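Long-range contacts in TrwG protein (Bartonella grahamii, PDB 4NHF), which is a VirB8-family component of the Trw type IV secretion system, seen here as its soluble domain, and probably contributes to assembly of that membrane-spanning machine: residues Y47-Y52 and F165-Y170; Q51-R56 and I103-R108. All coordinates share one frame; numbering follows the deposited sequence.

Contacts 1 and 2 start from one helix, 42-57, and reach the two outermost strands that this chain gives to its four-stranded antiparallel sheet: 165-174 in contact 1, 102-112 in contact 2. Their centres lie about 11 Å apart. Q51 and Y52 belong to both helical segments, and the packing is continuous between them: CD1 of Y170 sits 3.3 Å from CZ of R56, and OD1 of N50 is 3.4 Å from CG2 of V107. Contact 1 is fully buried and away from the calcium site, whereas in contact 2 the side chain of V105 is about 9 Å from that of D60, seen to bind calcium in a structure of this protein, though none is bound to this chain.

Contact 1 (Y47-Y52 and F165-Y170); sequences YWLNQY and FQITSY
F165 turns one ring face up to W48: CB of the tryptophan stands almost exactly over the ring centre, 3.5 Å from the centroid, a textbook CH-pi contact. The indole itself runs on past the phenyl in the opposite direction. Its five-membered ring and the F165 ring are near parallel, 27° apart, but slid so far that they hardly overlap. CD2 of L49 closes in on the F165 rim instead, lying in the ring plane 3.9 Å from CZ, with the two side chains roughly perpendicular.

One turn further on, Y52 plays the part of the flat surface. With CG anti to the backbone N (chi1 -172°), its ring reaches toward the strand, and I167 lays CG1 over the centre of one face, 3.4 Å from the centroid. CD1 of I167 also touches the CG side of that ring and, more loosely, CD2 of L49.

These side chains fill the space between helix 42-57 and the curved antiparallel sheet that cradles it, the NTF2-like fold of VirB8 periplasmic domains. I144 of the neighbouring strand 138-148 touches both L49 and I167, while Y148 meets F165 edge-to-face.

At the far end Y52 directs an edge at the face of Y170 in an offset T-shaped pair, planes at 70° and CE2 of Y52 3.5 Å from CD2 of Y170. Both phenol oxygens find polar partners amid this apolar packing: Y52 OH bonds to S75, Y170 OH to E57. The indole of W48 also meets the ring of Y47 of the second subunit, carrying the aromatic packing into the dimer interface.

Contact 2 (Q51-R56 and I103-R108); sequences QYVLNR and ITVKVR
L54 keeps CG anti to its carbonyl carbon (chi1 -64°) and then extends fully (chi2 175°), which carries CD2 to the strand although its CB sets off to one side. This methyl touches both inward-facing valines, lying 3.8 Å from CG2 of V107 and 4.0 Å from CG1 of V105. V53 does its part with one branch: CG1, held anti to the backbone N, meets CG2 of V107 at 4.1 Å and stays more distant from V105. CG2 of V107 therefore meets one methyl from each of the two helical residues, coming from directions about a right angle apart.

No hydrogen bond crosses the interface. Around the helix from it, Q51 O accepts from both N55 N and N55 ND2, which approach from opposite faces of its carbonyl plane. R56 NH1 donates to Y52 OH at 3.0 Å, the hydroxyl lying in the guanidinium plane.

On the strand, alternate residues V105 and V107 face the helix, while K106 points away. Segments 51-56 and 103-108 run nearly antiparallel, at 162°, with axes 8.4 Å apart, as the long N-terminal helix lies against the first strand of the curved sheet in the NTF2-like VirB8 fold.

Contact 1 (Y47-Y52 and F165-Y170)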
ATOM      1  N   TYR A  47      -3.670  11.055  -3.460  1.00 15.66           N
ATOM      2  CA  TYR A  47      -3.340   9.636  -3.442  1.00 14.74           C
ATOM      3  C   TYR A  47      -1.888   9.352  -3.046  1.00 14.32           C
ATOM      4  O   TYR A  47      -1.601   8.614  -2.062  1.00 13.70           O
ATOM      5  CB  TYR A  47      -3.673   8.939  -4.785  1.00 14.84           C
ATOM      6  CG  TYR A  47      -3.275   7.499  -4.749  1.00 14.37           C
ATOM      7  CD1 TYR A  47      -4.058   6.547  -4.072  1.00 14.45           C
ATOM      8  CD2 TYR A  47      -2.119   7.080  -5.355  1.00 14.05           C
ATOM      9  CE1 TYR A  47      -3.660   5.228  -4.003  1.00 14.39           C
ATOM     10  CE2 TYR A  47      -1.714   5.757  -5.280  1.00 14.15           C
ATOM     11  CZ  TYR A  47      -2.497   4.835  -4.616  1.00 14.16           C
ATOM     12  OH  TYR A  47      -2.105   3.543  -4.566  1.00 14.29           O
ATOM     13  N   TRP A  48      -0.969   9.928  -3.798  1.00 14.63           N
ATOM     14  CA  TRP A  48       0.453   9.655  -3.632  1.00 14.58           C
ATOM     15  C   TRP A  48       1.027  10.262  -2.351  1.00 14.29           C
ATOM     16  O   TRP A  48       1.858   9.641  -1.666  1.00 14.58           O
ATOM     17  CB  TRP A  48       1.224  10.097  -4.888  1.00 15.03           C
ATOM     18  CG  TRP A  48       0.977   9.193  -6.005  1.00 15.74           C
ATOM     19  CD1 TRP A  48       0.226   9.448  -7.126  1.00 16.77           C
ATOM     20  CD2 TRP A  48       1.438   7.863  -6.132  1.00 15.92           C
ATOM     21  NE1 TRP A  48       0.176   8.333  -7.925  1.00 17.04           N
ATOM     22  CE2 TRP A  48       0.924   7.351  -7.334  1.00 16.48           C
ATOM     23  CE3 TRP A  48       2.200   7.031  -5.322  1.00 15.77           C
ATOM     24  CZ2 TRP A  48       1.172   6.048  -7.753  1.00 16.78           C
ATOM     25  CZ3 TRP A  48       2.482   5.752  -5.762  1.00 15.93           C
ATOM     26  CH2 TRP A  48       1.968   5.277  -6.964  1.00 16.62           C
ATOM     27  N   LEU A  49       0.569  11.459  -1.977  1.00 14.39           N
ATOM     28  CA  LEU A  49       1.052  12.063  -0.737  1.00 14.07           C
ATOM     29  C   LEU A  49       0.610  11.241   0.468  1.00 13.70           C
ATOM     30  O   LEU A  49       1.382  11.079   1.412  1.00 13.05           O
ATOM     31  CB  LEU A  49       0.577  13.498  -0.577  1.00 14.55           C
ATOM     32  CG  LEU A  49       1.270  14.470  -1.558  1.00 14.94           C
ATOM     33  CD1 LEU A  49       0.401  15.670  -1.685  1.00 15.99           C
ATOM     34  CD2 LEU A  49       2.684  14.852  -1.134  1.00 14.91           C
ATOM     35  N   ASN A  50      -0.658  10.815   0.466  1.00 13.92           N
ATOM     36  CA  ASN A  50      -1.150   9.932   1.473  1.00 14.14           C
ATOM     37  C   ASN A  50      -0.366   8.631   1.522  1.00 13.71           C
ATOM     38  O   ASN A  50      -0.006   8.183   2.649  1.00 13.70           O
ATOM     39  CB  ASN A  50      -2.637   9.667   1.222  1.00 15.05           C
ATOM     40  CG  ASN A  50      -3.289   8.826   2.305  1.00 15.43           C
ATOM     41  OD1 ASN A  50      -3.310   9.194   3.479  1.00 16.01           O
ATOM     42  ND2 ASN A  50      -3.879   7.725   1.902  1.00 15.51           N
ATOM     43  N   GLN A  51      -0.146   7.970   0.371  1.00 13.53           N
ATOM     44  CA  GLN A  51       0.635   6.718   0.423  1.00 13.89           C
ATOM     45  C   GLN A  51       2.057   6.966   1.016  1.00 13.03           C
ATOM     46  O   GLN A  51       2.593   6.155   1.768  1.00 12.75           O
ATOM     47  CB  GLN A  51       0.723   6.010  -0.915  1.00 14.52           C
ATOM     48  CG  GLN A  51      -0.593   5.328  -1.354  1.00 15.54           C
ATOM     49  CD  GLN A  51      -1.114   4.325  -0.362  1.00 16.52           C
ATOM     50  OE1 GLN A  51      -0.378   3.446   0.070  1.00 17.82           O
ATOM     51  NE2 GLN A  51      -2.334   4.495   0.078  1.00 17.48           N
ATOM     52  N   TYR A  52       2.645   8.104   0.691  1.00 12.61           N
ATOM     53  CA  TYR A  52       4.004   8.373   1.146  1.00 12.24           C
ATOM     54  C   TYR A  52       4.055   8.507   2.670  1.00 12.51           C
ATOM     55  O   TYR A  52       4.918   7.952   3.316  1.00 12.49           O
ATOM     56  CB  TYR A  52       4.595   9.613   0.529  1.00 12.26           C
ATOM     57  CG  TYR A  52       6.055   9.789   0.850  1.00 11.91           C
ATOM     58  CD1 TYR A  52       7.025   9.040   0.231  1.00 11.85           C
ATOM     59  CD2 TYR A  52       6.452  10.728   1.770  1.00 12.02           C
ATOM     60  CE1 TYR A  52       8.378   9.227   0.536  1.00 12.14           C
ATOM     61  CE2 TYR A  52       7.786  10.905   2.107  1.00 12.20           C
ATOM     62  CZ  TYR A  52       8.756  10.157   1.492  1.00 12.30           C
ATOM     63  OH  TYR A  52      10.073  10.413   1.850  1.00 12.51           O
ATOM     64  N   PHE A 165       6.451   9.578  -9.204  1.00 15.69           N
ATOM     65  CA  PHE A 165       6.233  10.457  -8.065  1.00 15.43           C
ATOM     66  C   PHE A 165       7.540  10.554  -7.295  1.00 15.58           C
ATOM     67  O   PHE A 165       8.204   9.499  -7.040  1.00 15.49           O
ATOM     68  CB  PHE A 165       5.141   9.886  -7.173  1.00 14.64           C
ATOM     69  CG  PHE A 165       4.790  10.748  -5.985  1.00 14.44           C
ATOM     70  CD1 PHE A 165       4.142  11.970  -6.151  1.00 14.77           C
ATOM     71  CD2 PHE A 165       5.094  10.333  -4.690  1.00 13.99           C
ATOM     72  CE1 PHE A 165       3.775  12.744  -5.063  1.00 14.54           C
ATOM     73  CE2 PHE A 165       4.719  11.112  -3.591  1.00 13.75           C
ATOM     74  CZ  PHE A 165       4.064  12.307  -3.784  1.00 13.97           C
ATOM     75  N   GLN A 166       7.884  11.781  -6.875  1.00 15.89           N
ATOM     76  CA  GLN A 166       9.087  12.035  -6.119  1.00 16.66           C
ATOM     77  C   GLN A 166       8.875  13.127  -5.079  1.00 16.39           C
ATOM     78  O   GLN A 166       8.500  14.234  -5.387  1.00 16.58           O
ATOM     79  CB  GLN A 166      10.263  12.444  -6.972  1.00 18.59           C
ATOM     80  CG  GLN A 166      10.700  11.414  -7.975  1.00 20.19           C
ATOM     81  CD  GLN A 166      11.615  10.376  -7.356  1.00 21.21           C
ATOM     82  OE1 GLN A 166      12.855  10.523  -7.417  1.00 23.28           O
ATOM     83  NE2 GLN A 166      11.026   9.317  -6.774  1.00 20.04           N
ATOM     84  N   ILE A 167       9.113  12.776  -3.837  1.00 15.83           N
ATOM     85  CA  ILE A 167       9.140  13.739  -2.741  1.00 15.87           C
ATOM     86  C   ILE A 167      10.509  14.417  -2.831  1.00 16.87           C
ATOM     87  O   ILE A 167      11.535  13.740  -2.717  1.00 17.30           O
ATOM     88  CB  ILE A 167       8.995  12.998  -1.409  1.00 15.15           C
ATOM     89  CG1 ILE A 167       7.669  12.228  -1.368  1.00 14.41           C
ATOM     90  CG2 ILE A 167       9.143  13.945  -0.211  1.00 15.45           C
ATOM     91  CD1 ILE A 167       6.463  13.106  -1.186  1.00 14.38           C
ATOM     92  N   THR A 168      10.537  15.721  -3.037  1.00 17.34           N
ATOM     93  CA  THR A 168      11.804  16.457  -3.121  1.00 18.72           C
ATOM     94  C   THR A 168      12.231  17.145  -1.844  1.00 19.26           C
ATOM     95  O   THR A 168      13.375  17.564  -1.732  1.00 19.77           O
ATOM     96  CB  THR A 168      11.711  17.500  -4.247  1.00 19.48           C
ATOM     97  OG1 THR A 168      10.531  18.297  -4.026  1.00 19.30           O
ATOM     98  CG2 THR A 168      11.571  16.745  -5.549  1.00 19.36           C
ATOM     99  N   SER A 169      11.274  17.347  -0.940  1.00 19.30           N
ATOM    100  CA  SER A 169      11.583  17.754   0.452  1.00 20.32           C
ATOM    101  C   SER A 169      10.519  17.226   1.394  1.00 18.85           C
ATOM    102  O   SER A 169       9.331  17.040   1.026  1.00 19.18           O
ATOM    103  CB  SER A 169      11.753  19.287   0.576  1.00 21.98           C
ATOM    104  OG  SER A 169      10.542  19.914   0.285  1.00 23.00           O
ATOM    105  N   TYR A 170      10.933  16.920   2.587  1.00 18.43           N
ATOM    106  CA  TYR A 170      10.032  16.357   3.559  1.00 17.13           C
ATOM    107  C   TYR A 170      10.569  16.593   4.936  1.00 17.64           C
ATOM    108  O   TYR A 170      11.732  16.281   5.209  1.00 18.27           O
ATOM    109  CB  TYR A 170       9.814  14.864   3.309  1.00 16.05           C
ATOM    110  CG  TYR A 170       8.813  14.208   4.253  1.00 15.24           C
ATOM    111  CD1 TYR A 170       9.176  13.844   5.567  1.00 15.28           C
ATOM    112  CD2 TYR A 170       7.510  13.983   3.854  1.00 14.69           C
ATOM    113  CE1 TYR A 170       8.262  13.188   6.410  1.00 14.97           C
ATOM    114  CE2 TYR A 170       6.596  13.370   4.673  1.00 14.46           C
ATOM    115  CZ  TYR A 170       6.955  12.992   5.963  1.00 14.51           C
ATOM    116  OH  TYR A 170       6.005  12.385   6.722  1.00 14.44           O
TER

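Contact 2 (Q51-R56 and I103-R108)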
ATOM      1  N   GLN A  51      -0.146   7.970   0.371  1.00 13.53           N
ATOM      2  CA  GLN A  51       0.635   6.718   0.423  1.00 13.89           C
ATOM      3  C   GLN A  51       2.057   6.966   1.016  1.00 13.03           C
ATOM      4  O   GLN A  51       2.593   6.155   1.768  1.00 12.75           O
ATOM      5  CB  GLN A  51       0.723   6.010  -0.915  1.00 14.52           C
ATOM      6  CG  GLN A  51      -0.593   5.328  -1.354  1.00 15.54           C
ATOM      7  CD  GLN A  51      -1.114   4.325  -0.362  1.00 16.52           C
ATOM      8  OE1 GLN A  51      -0.378   3.446   0.070  1.00 17.82           O
ATOM      9  NE2 GLN A  51      -2.334   4.495   0.078  1.00 17.48           N
ATOM     10  N   TYR A  52       2.645   8.104   0.691  1.00 12.61           N
ATOM     11  CA  TYR A  52       4.004   8.373   1.146  1.00 12.24           C
ATOM     12  C   TYR A  52       4.055   8.507   2.670  1.00 12.51           C
ATOM     13  O   TYR A  52       4.918   7.952   3.316  1.00 12.49           O
ATOM     14  CB  TYR A  52       4.595   9.613   0.529  1.00 12.26           C
ATOM     15  CG  TYR A  52       6.055   9.789   0.850  1.00 11.91           C
ATOM     16  CD1 TYR A  52       7.025   9.040   0.231  1.00 11.85           C
ATOM     17  CD2 TYR A  52       6.452  10.728   1.770  1.00 12.02           C
ATOM     18  CE1 TYR A  52       8.378   9.227   0.536  1.00 12.14           C
ATOM     19  CE2 TYR A  52       7.786  10.905   2.107  1.00 12.20           C
ATOM     20  CZ  TYR A  52       8.756  10.157   1.492  1.00 12.30           C
ATOM     21  OH  TYR A  52      10.073  10.413   1.850  1.00 12.51           O
ATOM     22  N   VAL A  53       3.139   9.274   3.228  1.00 12.64           N
ATOM     23  CA  VAL A  53       3.152   9.533   4.647  1.00 12.75           C
ATOM     24  C   VAL A  53       2.821   8.233   5.359  1.00 12.70           C
ATOM     25  O   VAL A  53       3.492   7.904   6.337  1.00 12.80           O
ATOM     26  CB  VAL A  53       2.153  10.660   4.973  1.00 12.90           C
ATOM     27  CG1 VAL A  53       1.910  10.775   6.436  1.00 13.29           C
ATOM     28  CG2 VAL A  53       2.671  11.993   4.410  1.00 13.10           C
ATOM     29  N   LEU A  54       1.823   7.490   4.853  1.00 12.79           N
ATOM     30  CA  LEU A  54       1.461   6.180   5.427  1.00 13.20           C
ATOM     31  C   LEU A  54       2.635   5.196   5.414  1.00 13.87           C
ATOM     32  O   LEU A  54       2.823   4.457   6.406  1.00 14.18           O
ATOM     33  CB  LEU A  54       0.276   5.493   4.761  1.00 13.23           C
ATOM     34  CG  LEU A  54      -1.047   6.228   4.894  1.00 13.51           C
ATOM     35  CD1 LEU A  54      -2.127   5.511   4.085  1.00 13.92           C
ATOM     36  CD2 LEU A  54      -1.396   6.395   6.354  1.00 13.91           C
ATOM     37  N   ASN A  55       3.439   5.198   4.361  1.00 13.79           N
ATOM     38  CA  ASN A  55       4.605   4.306   4.368  1.00 14.48           C
ATOM     39  C   ASN A  55       5.776   4.823   5.207  1.00 14.76           C
ATOM     40  O   ASN A  55       6.448   4.056   5.896  1.00 14.59           O
ATOM     41  CB  ASN A  55       5.075   4.008   2.965  1.00 14.41           C
ATOM     42  CG  ASN A  55       4.236   2.928   2.321  1.00 15.19           C
ATOM     43  OD1 ASN A  55       4.488   1.723   2.516  1.00 15.90           O
ATOM     44  ND2 ASN A  55       3.233   3.341   1.552  1.00 15.22           N
ATOM     45  N   ARG A  56       6.054   6.116   5.092  1.00 14.31           N
ATOM     46  CA  ARG A  56       7.208   6.617   5.794  1.00 14.57           C
ATOM     47  C   ARG A  56       7.027   6.653   7.336  1.00 14.87           C
ATOM     48  O   ARG A  56       7.990   6.460   8.051  1.00 14.70           O
ATOM     49  CB  ARG A  56       7.601   7.976   5.238  1.00 14.43           C
ATOM     50  CG  ARG A  56       8.717   8.653   6.001  1.00 15.10           C
ATOM     51  CD  ARG A  56       9.255   9.843   5.225  1.00 15.32           C
ATOM     52  NE  ARG A  56      10.318  10.500   5.994  1.00 16.11           N
ATOM     53  CZ  ARG A  56      11.294  11.274   5.533  1.00 16.35           C
ATOM     54  NH1 ARG A  56      11.467  11.525   4.243  1.00 16.28           N
ATOM     55  NH2 ARG A  56      12.161  11.782   6.405  1.00 16.84           N
ATOM     56  N   ILE A 103       4.127   1.662  15.305  1.00 20.79           N
ATOM     57  CA  ILE A 103       3.690   3.037  15.273  1.00 20.41           C
ATOM     58  C   ILE A 103       2.631   3.059  14.176  1.00 19.82           C
ATOM     59  O   ILE A 103       2.935   2.765  13.009  1.00 17.84           O
ATOM     60  CB  ILE A 103       4.858   4.002  14.963  1.00 20.43           C
ATOM     61  CG1 ILE A 103       5.902   3.957  16.047  1.00 21.56           C
ATOM     62  CG2 ILE A 103       4.367   5.445  14.728  1.00 20.40           C
ATOM     63  CD1 ILE A 103       7.174   4.684  15.702  1.00 22.01           C
ATOM     64  N   THR A 104       1.403   3.395  14.559  1.00 20.23           N
ATOM     65  CA  THR A 104       0.334   3.504  13.611  1.00 20.46           C
ATOM     66  C   THR A 104       0.172   4.976  13.224  1.00 19.95           C
ATOM     67  O   THR A 104       0.540   5.857  13.984  1.00 20.21           O
ATOM     68  CB  THR A 104      -0.970   2.919  14.122  1.00 22.12           C
ATOM     69  OG1 THR A 104      -1.401   3.657  15.248  1.00 24.41           O
ATOM     70  CG2 THR A 104      -0.763   1.536  14.540  1.00 23.15           C
ATOM     71  N   VAL A 105      -0.317   5.216  12.008  1.00 18.74           N
ATOM     72  CA  VAL A 105      -0.459   6.572  11.426  1.00 18.24           C
ATOM     73  C   VAL A 105      -1.879   6.775  10.959  1.00 18.27           C
ATOM     74  O   VAL A 105      -2.445   5.899  10.287  1.00 17.80           O
ATOM     75  CB  VAL A 105       0.387   6.723  10.143  1.00 17.80           C
ATOM     76  CG1 VAL A 105       0.293   8.156   9.579  1.00 17.34           C
ATOM     77  CG2 VAL A 105       1.805   6.271  10.356  1.00 17.60           C
ATOM     78  N   LYS A 106      -2.480   7.893  11.357  1.00 18.58           N
ATOM     79  CA  LYS A 106      -3.744   8.325  10.803  1.00 19.17           C
ATOM     80  C   LYS A 106      -3.554   9.658  10.130  1.00 18.80           C
ATOM     81  O   LYS A 106      -3.157  10.639  10.786  1.00 19.33           O
ATOM     82  CB  LYS A 106      -4.824   8.464  11.906  1.00 20.51           C
ATOM     83  N   VAL A 107      -3.852   9.734   8.845  1.00 18.08           N
ATOM     84  CA  VAL A 107      -3.798  11.013   8.132  1.00 17.98           C
ATOM     85  C   VAL A 107      -5.114  11.760   8.365  1.00 19.32           C
ATOM     86  O   VAL A 107      -6.191  11.224   8.131  1.00 20.03           O
ATOM     87  CB  VAL A 107      -3.498  10.816   6.655  1.00 17.07           C
ATOM     88  CG1 VAL A 107      -3.581  12.152   5.858  1.00 17.09           C
ATOM     89  CG2 VAL A 107      -2.143  10.150   6.529  1.00 16.47           C
ATOM     90  N   ARG A 108      -5.026  12.985   8.848  1.00 20.15           N
ATOM     91  CA  ARG A 108      -6.215  13.762   9.104  1.00 22.49           C
ATOM     92  C   ARG A 108      -6.611  14.669   7.952  1.00 21.24           C
ATOM     93  O   ARG A 108      -7.796  14.757   7.639  1.00 21.74           O
ATOM     94  CB  ARG A 108      -6.051  14.554  10.376  1.00 25.83           C
ATOM     95  CG  ARG A 108      -5.919  13.633  11.589  1.00 29.37           C
ATOM     96  CD  ARG A 108      -7.159  12.750  11.835  1.00 32.47           C
ATOM     97  NE  ARG A 108      -8.205  13.568  12.474  1.00 36.50           N
ATOM     98  CZ  ARG A 108      -9.426  13.782  12.000  1.00 41.40           C
ATOM     99  NH1 ARG A 108      -9.854  13.223  10.863  1.00 44.47           N
ATOM    100  NH2 ARG A 108     -10.240  14.568  12.691  1.00 45.26           N
TER